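Local coordinates for anabena Tic22 (Anabaena sp., PDB 4EV1), which is a Tic22-family protein linked to thylakoids that probably acts as a chaperone in protein transport, at residues 131-139 with 161-172; 24-32 with 40-48. All coordinates share one frame; numbering follows the deposited sequence. Where two conformers were deposited one is given.

Interaction 1: residues 131-139 with 161-172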
loop_
_atom_site.group_PDB
_atom_site.type_symbol
_atom_site.label_atom_id
_atom_site.label_comp_id
_atom_site.label_asym_id
_atom_site.label_seq_id
_atom_site.Cartn_x
_atom_site.Cartn_y
_atom_site.Cartn_z
ATOM N N LYS A 131 7.082 7.234 8.426
ATOM C CA LYS A 131 6.171 7.811 7.442
ATOM C C LYS A 131 5.882 6.861 6.272
ATOM O O LYS A 131 6.733 6.087 5.823
ATOM C CB LYS A 131 6.739 9.133 6.899
ATOM C CG LYS A 131 7.064 10.174 7.981
ATOM C CD LYS A 131 8.031 11.230 7.447
ATOM C CE LYS A 131 8.054 12.473 8.316
ATOM N NZ LYS A 131 9.041 13.443 7.747
ATOM N N SER A 132 4.666 6.934 5.788
ATOM C CA SER A 132 4.251 6.192 4.596
ATOM C C SER A 132 4.042 4.713 4.931
ATOM O O SER A 132 4.132 4.287 6.098
ATOM C CB SER A 132 5.270 6.380 3.440
ATOM O OG SER A 132 4.732 5.949 2.189
ATOM N N VAL A 133 3.768 3.941 3.887
ATOM C CA VAL A 133 3.473 2.510 4.017
ATOM C C VAL A 133 4.789 1.772 3.865
ATOM O O VAL A 133 5.440 1.915 2.852
ATOM C CB VAL A 133 2.548 2.031 2.902
ATOM C CG1 VAL A 133 2.219 0.541 3.048
ATOM C CG2 VAL A 133 1.219 2.857 2.900
ATOM N N PRO A 134 5.204 1.002 4.879
ATOM C CA PRO A 134 6.493 0.331 4.690
ATOM C C PRO A 134 6.389 -0.869 3.752
ATOM O O PRO A 134 5.281 -1.371 3.484
ATOM C CB PRO A 134 6.876 -0.139 6.100
ATOM C CG PRO A 134 5.619 -0.187 6.851
ATOM C CD PRO A 134 4.642 0.787 6.217
ATOM N N MET A 135 7.540 -1.239 3.205
ATOM C CA MET A 135 7.718 -2.487 2.456
ATOM C C MET A 135 9.051 -3.124 2.897
ATOM O O MET A 135 9.958 -2.441 3.395
ATOM C CB MET A 135 7.730 -2.213 0.963
ATOM C CG MET A 135 6.491 -1.479 0.445
ATOM S SD MET A 135 6.425 -1.401 -1.363
ATOM C CE MET A 135 5.791 -2.983 -1.731
ATOM N N PHE A 136 9.186 -4.421 2.687
ATOM C CA PHE A 136 10.301 -5.146 3.228
ATOM C C PHE A 136 10.913 -5.961 2.138
ATOM O O PHE A 136 10.194 -6.679 1.449
ATOM C CB PHE A 136 9.846 -6.031 4.377
ATOM C CG PHE A 136 9.040 -5.290 5.406
ATOM C CD1 PHE A 136 7.666 -5.206 5.297
ATOM C CD2 PHE A 136 9.662 -4.639 6.465
ATOM C CE1 PHE A 136 6.915 -4.511 6.232
ATOM C CE2 PHE A 136 8.912 -3.954 7.414
ATOM C CZ PHE A 136 7.531 -3.893 7.289
ATOM N N ALA A 137 12.245 -5.856 1.989
ATOM C CA ALA A 137 12.919 -6.575 0.919
ATOM C C ALA A 137 14.104 -7.300 1.520
ATOM O O ALA A 137 14.876 -6.712 2.311
ATOM C CB ALA A 137 13.364 -5.605 -0.192
ATOM N N VAL A 138 14.236 -8.574 1.165
ATOM C CA VAL A 138 15.318 -9.397 1.684
ATOM C C VAL A 138 16.583 -9.211 0.861
ATOM O O VAL A 138 16.531 -9.205 -0.360
ATOM C CB VAL A 138 14.914 -10.861 1.718
ATOM C CG1 VAL A 138 16.113 -11.782 2.121
ATOM C CG2 VAL A 138 13.752 -10.998 2.683
ATOM N N ARG A 139 17.708 -9.053 1.545
ATOM C CA ARG A 139 18.985 -8.859 0.856
ATOM C C ARG A 139 19.927 -9.926 1.304
ATOM O O ARG A 139 19.835 -10.398 2.438
ATOM C CB ARG A 139 19.601 -7.513 1.196
ATOM C CG ARG A 139 18.721 -6.316 0.928
ATOM C CD ARG A 139 19.495 -5.050 1.190
ATOM N NE ARG A 139 19.650 -4.773 2.611
ATOM C CZ ARG A 139 20.001 -3.590 3.112
ATOM N NH1 ARG A 139 20.240 -2.553 2.315
ATOM N NH2 ARG A 139 20.100 -3.442 4.430
ATOM N N LEU A 161 8.808 -7.355 -3.147
ATOM C CA LEU A 161 8.718 -6.369 -2.088
ATOM C C LEU A 161 7.431 -6.607 -1.238
ATOM O O LEU A 161 6.290 -6.479 -1.707
ATOM C CB LEU A 161 8.764 -4.968 -2.658
ATOM C CG LEU A 161 9.836 -4.671 -3.712
ATOM C CD1 LEU A 161 9.687 -3.248 -4.272
ATOM C CD2 LEU A 161 11.198 -4.883 -3.127
ATOM N N PHE A 162 7.629 -6.976 0.019
ATOM C CA PHE A 162 6.522 -7.399 0.857
ATOM C C PHE A 162 5.919 -6.239 1.601
ATOM O O PHE A 162 6.632 -5.423 2.209
ATOM C CB PHE A 162 6.974 -8.460 1.853
ATOM C CG PHE A 162 7.554 -9.698 1.195
ATOM C CD1 PHE A 162 6.714 -10.681 0.651
ATOM C CD2 PHE A 162 8.920 -9.858 1.085
ATOM C CE1 PHE A 162 7.254 -11.817 0.033
ATOM C CE2 PHE A 162 9.463 -10.987 0.487
ATOM C CZ PHE A 162 8.643 -11.961 -0.039
ATOM N N LEU A 163 4.598 -6.195 1.610
ATOM C CA LEU A 163 3.888 -5.234 2.447
ATOM C C LEU A 163 3.808 -5.738 3.899
ATOM O O LEU A 163 3.499 -4.960 4.828
ATOM C CB LEU A 163 2.493 -4.967 1.902
ATOM C CG LEU A 163 2.290 -3.933 0.788
ATOM C CD1 LEU A 163 2.705 -2.507 1.274
ATOM C CD2 LEU A 163 2.988 -4.299 -0.510
ATOM N N SER A 164 4.104 -7.021 4.103
ATOM C CA SER A 164 4.097 -7.582 5.419
ATOM C C SER A 164 5.451 -8.173 5.853
ATOM O O SER A 164 6.006 -9.038 5.189
ATOM C CB SER A 164 3.007 -8.632 5.504
ATOM O OG SER A 164 2.954 -9.050 6.825
ATOM N N LYS A 165 5.939 -7.708 6.982
ATOM C CA LYS A 165 7.226 -8.125 7.479
ATOM C C LYS A 165 7.346 -9.609 7.698
ATOM O O LYS A 165 8.356 -10.147 7.434
ATOM C CB LYS A 165 7.602 -7.369 8.722
ATOM C CG LYS A 165 8.992 -7.557 9.127
ATOM C CD LYS A 165 9.078 -7.350 10.533
ATOM C CE LYS A 165 9.803 -8.467 11.156
ATOM N NZ LYS A 165 11.206 -8.051 11.223
ATOM N N GLN A 166 6.293 -10.244 8.168
ATOM C CA GLN A 166 6.281 -11.694 8.395
ATOM C C GLN A 166 6.571 -12.479 7.123
ATOM O O GLN A 166 7.258 -13.500 7.171
ATOM C CB GLN A 166 4.958 -12.173 9.027
ATOM C CG GLN A 166 3.791 -12.088 8.062
ATOM C CD GLN A 166 2.426 -12.259 8.729
ATOM O OE1 GLN A 166 2.073 -13.370 9.152
ATOM N NE2 GLN A 166 1.634 -11.168 8.773
ATOM N N ASP A 167 6.089 -11.997 5.984
ATOM C CA ASP A 167 6.386 -12.636 4.707
ATOM C C ASP A 167 7.873 -12.460 4.348
ATOM O O ASP A 167 8.468 -13.369 3.801
ATOM C CB ASP A 167 5.557 -12.055 3.559
ATOM C CG ASP A 167 4.103 -12.470 3.614
ATOM O OD1 ASP A 167 3.800 -13.675 3.802
ATOM O OD2 ASP A 167 3.271 -11.578 3.475
ATOM N N ALA A 168 8.449 -11.287 4.618
ATOM C CA ALA A 168 9.901 -11.089 4.395
ATOM C C ALA A 168 10.715 -11.956 5.361
ATOM O O ALA A 168 11.758 -12.497 4.966
ATOM C CB ALA A 168 10.307 -9.642 4.537
ATOM N N GLN A 169 10.266 -12.098 6.609
ATOM C CA GLN A 169 11.018 -12.912 7.589
ATOM C C GLN A 169 11.049 -14.355 7.127
ATOM O O GLN A 169 12.041 -15.071 7.344
ATOM C CB GLN A 169 10.430 -12.821 9.007
ATOM C CG GLN A 169 11.114 -11.790 9.937
ATOM C CD GLN A 169 12.488 -12.242 10.471
ATOM O OE1 GLN A 169 13.429 -11.441 10.540
ATOM N NE2 GLN A 169 12.605 -13.516 10.838
ATOM N N GLY A 170 9.965 -14.779 6.480
ATOM C CA GLY A 170 9.889 -16.114 5.901
ATOM C C GLY A 170 10.971 -16.362 4.878
ATOM O O GLY A 170 11.671 -17.364 4.964
ATOM N N LEU A 171 11.113 -15.454 3.908
ATOM C CA LEU A 171 12.173 -15.547 2.886
ATOM C C LEU A 171 13.573 -15.415 3.476
ATOM O O LEU A 171 14.476 -16.163 3.105
ATOM C CB LEU A 171 11.991 -14.480 1.804
ATOM C CG LEU A 171 12.987 -14.487 0.622
ATOM C CD1 LEU A 171 13.000 -15.803 -0.145
ATOM C CD2 LEU A 171 12.631 -13.346 -0.323
ATOM N N LEU A 172 13.743 -14.484 4.418
ATOM C CA LEU A 172 15.003 -14.362 5.149
ATOM C C LEU A 172 15.443 -15.733 5.683
ATOM O O LEU A 172 16.560 -16.183 5.412
ATOM C CB LEU A 172 14.880 -13.376 6.305
ATOM C CG LEU A 172 16.154 -13.180 7.122
ATOM C CD1 LEU A 172 17.306 -12.867 6.190
ATOM C CD2 LEU A 172 15.957 -12.095 8.160
HETATM O O HOH W 1 3.215 -2.204 5.149
#

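Interaction 2: residues 24-32 with 40-48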
loop_
_atom_site.group_PDB
_atom_site.type_symbol
_atom_site.label_atom_id
_atom_site.label_comp_id
_atom_site.label_asym_id
_atom_site.label_seq_id
_atom_site.Cartn_x
_atom_site.Cartn_y
_atom_site.Cartn_z
ATOM N N GLY A 24 -19.774 2.391 -4.113
ATOM C CA GLY A 24 -18.331 2.636 -4.197
ATOM C C GLY A 24 -17.834 4.079 -4.128
ATOM O O GLY A 24 -16.650 4.341 -4.349
ATOM N N LEU A 25 -18.720 4.996 -3.786
ATOM C CA LEU A 25 -18.371 6.415 -3.633
ATOM C C LEU A 25 -17.693 6.538 -2.276
ATOM O O LEU A 25 -18.278 6.170 -1.284
ATOM C CB LEU A 25 -19.637 7.261 -3.691
ATOM C CG LEU A 25 -19.590 8.794 -3.687
ATOM C CD1 LEU A 25 -18.448 9.385 -4.529
ATOM C CD2 LEU A 25 -20.979 9.379 -4.166
ATOM N N PRO A 26 -16.453 7.014 -2.235
ATOM C CA PRO A 26 -15.715 7.072 -0.964
ATOM C C PRO A 26 -16.225 8.125 0.006
ATOM O O PRO A 26 -16.601 9.218 -0.425
ATOM C CB PRO A 26 -14.284 7.426 -1.406
ATOM C CG PRO A 26 -14.219 6.959 -2.775
ATOM C CD PRO A 26 -15.555 7.223 -3.375
ATOM N N LEU A 27 -16.231 7.795 1.288
ATOM C CA LEU A 27 -16.561 8.740 2.334
ATOM C C LEU A 27 -15.378 9.700 2.397
ATOM O O LEU A 27 -14.234 9.262 2.541
ATOM C CB LEU A 27 -16.686 8.039 3.672
ATOM C CG LEU A 27 -16.951 8.933 4.882
ATOM C CD1 LEU A 27 -18.317 9.651 4.779
ATOM C CD2 LEU A 27 -16.864 8.090 6.130
ATOM N N SER A 28 -15.646 10.990 2.314
ATOM C CA SER A 28 -14.579 11.978 2.277
ATOM C C SER A 28 -14.984 13.256 3.004
ATOM O O SER A 28 -16.135 13.438 3.325
ATOM C CB SER A 28 -14.225 12.273 0.839
ATOM O OG SER A 28 -15.254 13.010 0.231
ATOM N N ARG A 29 -13.997 14.104 3.254
ATOM C CA ARG A 29 -14.146 15.397 3.938
ATOM C C ARG A 29 -13.659 16.462 2.938
ATOM O O ARG A 29 -12.667 16.223 2.226
ATOM C CB ARG A 29 -13.308 15.361 5.229
ATOM C CG ARG A 29 -12.511 16.627 5.600
ATOM C CD ARG A 29 -12.227 16.718 7.104
ATOM N NE ARG A 29 -12.866 17.887 7.710
ATOM C CZ ARG A 29 -12.445 18.523 8.806
ATOM N NH1 ARG A 29 -11.360 18.121 9.485
ATOM N NH2 ARG A 29 -13.124 19.581 9.231
ATOM N N PRO A 30 -14.367 17.602 2.846
ATOM C CA PRO A 30 -13.977 18.624 1.873
ATOM C C PRO A 30 -12.701 19.319 2.288
ATOM O O PRO A 30 -12.376 19.357 3.474
ATOM C CB PRO A 30 -15.150 19.618 1.865
ATOM C CG PRO A 30 -15.939 19.321 3.102
ATOM C CD PRO A 30 -15.550 17.987 3.640
ATOM N N LEU A 31 -11.984 19.847 1.298
ATOM C CA LEU A 31 -10.723 20.517 1.532
ATOM C C LEU A 31 -10.937 22.029 1.359
ATOM O O LEU A 31 -11.741 22.448 0.523
ATOM C CB LEU A 31 -9.689 20.006 0.538
ATOM C CG LEU A 31 -9.156 18.571 0.718
ATOM C CD1 LEU A 31 -8.330 18.123 -0.475
ATOM C CD2 LEU A 31 -8.340 18.444 1.983
ATOM N N PRO A 32 -10.196 22.836 2.127
ATOM C CA PRO A 32 -10.332 24.272 2.071
ATOM C C PRO A 32 -9.598 24.876 0.895
ATOM O O PRO A 32 -8.671 24.239 0.345
ATOM C CB PRO A 32 -9.647 24.714 3.350
ATOM C CG PRO A 32 -8.525 23.733 3.500
ATOM C CD PRO A 32 -9.156 22.433 3.096
ATOM N N ALA A 40 -5.761 22.923 -3.936
ATOM C CA ALA A 40 -4.836 21.882 -4.343
ATOM C C ALA A 40 -5.417 20.589 -3.793
ATOM O O ALA A 40 -4.720 19.852 -3.094
ATOM C CB ALA A 40 -3.426 22.140 -3.796
ATOM N N GLY A 41 -6.698 20.364 -4.135
ATOM C CA GLY A 41 -7.580 19.323 -3.541
ATOM C C GLY A 41 -9.049 19.745 -3.378
ATOM O O GLY A 41 -9.331 20.806 -2.846
ATOM N N GLY A 42 -10.011 18.919 -3.810
ATOM C CA GLY A 42 -11.444 19.119 -3.466
ATOM C C GLY A 42 -11.957 18.412 -2.193
ATOM O O GLY A 42 -12.702 18.969 -1.403
ATOM N N SER A 43 -11.555 17.162 -2.016
ATOM C CA SER A 43 -11.906 16.393 -0.827
ATOM C C SER A 43 -10.843 15.325 -0.571
ATOM O O SER A 43 -9.959 15.106 -1.399
ATOM C CB SER A 43 -13.316 15.815 -0.978
ATOM O OG SER A 43 -13.386 14.996 -2.122
ATOM N N ILE A 44 -10.884 14.743 0.618
ATOM C CA ILE A 44 -9.897 13.777 1.031
ATOM C C ILE A 44 -10.579 12.557 1.689
ATOM O O ILE A 44 -11.483 12.722 2.503
ATOM C CB ILE A 44 -8.822 14.389 1.969
ATOM C CG1 ILE A 44 -7.668 13.385 2.198
ATOM C CG2 ILE A 44 -9.448 14.929 3.281
ATOM C CD1 ILE A 44 -6.463 13.916 3.033
ATOM N N THR A 45 -10.139 11.364 1.273
ATOM C CA THR A 45 -10.622 10.093 1.816
ATOM C C THR A 45 -9.498 9.293 2.454
ATOM O O THR A 45 -8.311 9.358 2.061
ATOM C CB THR A 45 -11.388 9.243 0.748
ATOM O OG1 THR A 45 -12.129 8.190 1.397
ATOM C CG2 THR A 45 -10.426 8.625 -0.301
ATOM N N GLY A 46 -9.875 8.490 3.437
ATOM C CA GLY A 46 -8.915 7.714 4.176
ATOM C C GLY A 46 -8.846 6.297 3.725
ATOM O O GLY A 46 -9.815 5.538 4.005
ATOM N N ALA A 47 -7.727 5.916 3.085
ATOM C CA ALA A 47 -7.537 4.587 2.519
ATOM C C ALA A 47 -6.814 3.714 3.556
ATOM O O ALA A 47 -6.096 4.230 4.426
ATOM C CB ALA A 47 -6.759 4.633 1.173
ATOM N N TYR A 48 -7.022 2.409 3.460
ATOM C CA TYR A 48 -6.486 1.443 4.412
ATOM C C TYR A 48 -5.764 0.312 3.708
ATOM O O TYR A 48 -6.263 -0.259 2.724
ATOM C CB TYR A 48 -7.620 0.821 5.236
ATOM C CG TYR A 48 -8.326 1.786 6.170
ATOM C CD1 TYR A 48 -9.411 2.559 5.718
ATOM C CD2 TYR A 48 -7.947 1.910 7.492
ATOM C CE1 TYR A 48 -10.093 3.460 6.580
ATOM C CE2 TYR A 48 -8.614 2.814 8.351
ATOM C CZ TYR A 48 -9.674 3.577 7.888
ATOM O OH TYR A 48 -10.328 4.461 8.716
HETATM O O HOH W 2 -12.512 8.012 4.795
HETATM O O HOH W 3 -7.096 22.264 -1.144
#

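Interaction 1: residues 131-139 with 161-172
With CG beside the backbone N (chi1 -51°) and the ring turned to a chi2 of 90°, F136 presents one ring face to K165. The lysine has its CG anti to the backbone N (chi1 -169°), and its CB stands over the ring centre in a CH-pi contact, 3.7 Å from the centroid of the F136 ring. At the edge of the same ring, in its plane, lies L163 O, 3.7 Å from F136 CE1. At the root of the ring, F136 CB meets A168 CB at 3.6 Å, and V138 follows, its CG2 against A168 and its CB 3.9 Å from L171 CD2. Strand 156-162 turns at L163-S164 into helix 165-175, and both pack on strand 134-139 in the buried interior; strand and helix axes are almost parallel, 7.9 Å apart at closest approach. The end of strand 156-162 meets strand 134-139 through a single antiparallel bridge, F136 N donating to F162 O (2.8 Å) and F162 N to F136 O (3.0 Å). S164 takes the N-cap position, its hydroxyl bonded to E112. Water 1 donates to both P134 O and L163 O. Flanking F136, M135 presses CE tightly on L163 CD2 (3.3 Å) and A137 CB rests on L161 CD2.

Interaction 2: residues 24-32 with 40-48
G41 meets L31 with its bare CA, which lies 3.4 Å from L31 CD1; a CB on G41 would point toward the leucine and collide with that methyl. At G42 the carbonyl O accepts from L31 N (2.9 Å), the donor standing well above the carbonyl plane and away from the lone pairs. S43 faces P30 as a non-hydrogen-bonded pair, and its OG sits 3.6 Å from S28 OG. Next comes I44, whose N donates to R29 O (2.8 Å) in the carbonyl plane, while its own O receives R29 N (3.0 Å): the hydrogen-bonded pair of an antiparallel ladder between edge strand 28-30 and middle strand 43-48 of a three-stranded mixed sheet. I44 CG2 also meets L31 CD2 at 3.9 Å, the two side chains crossing at about a right angle. An alanine in place of L31 would probably leave a gap over G41 and deprive I44 CG2 of the L31 CD2 methyl it packs on. T45, its OG1 anti to the backbone N (chi1 -165°), donates that hydroxyl to L27 O (2.6 Å) from a position tilted off the carbonyl plane, and P26 CB packs beside it. At G46, N donates to water 2, which in turn donates to L27 O.

How the interactions relate
Interaction 2 is complete before interaction 1 begins along the chain, and the two lie on opposite sides of its centre, their own centres about 29 Å apart. Their nearest atoms are about 7 Å from each other, with no touch. They share no sheet: 24-32 with 40-48 pairs the edge strand 28-30 with the middle strand 43-48 of the mixed sheet whose far edge is 102-107, whereas 131-139 with 161-172 joins the two-stranded sheet 134-139/183-188 to strand 156-162 and helix 165-175. Helix 110-121, which follows strand 102-107, packs against interaction 1 through E112, A116 and L119. One contact is largely buried and the other lies at the surface, illustrating how one Tic22-like chain combines interior strand-helix packing with a strand pair near the surface.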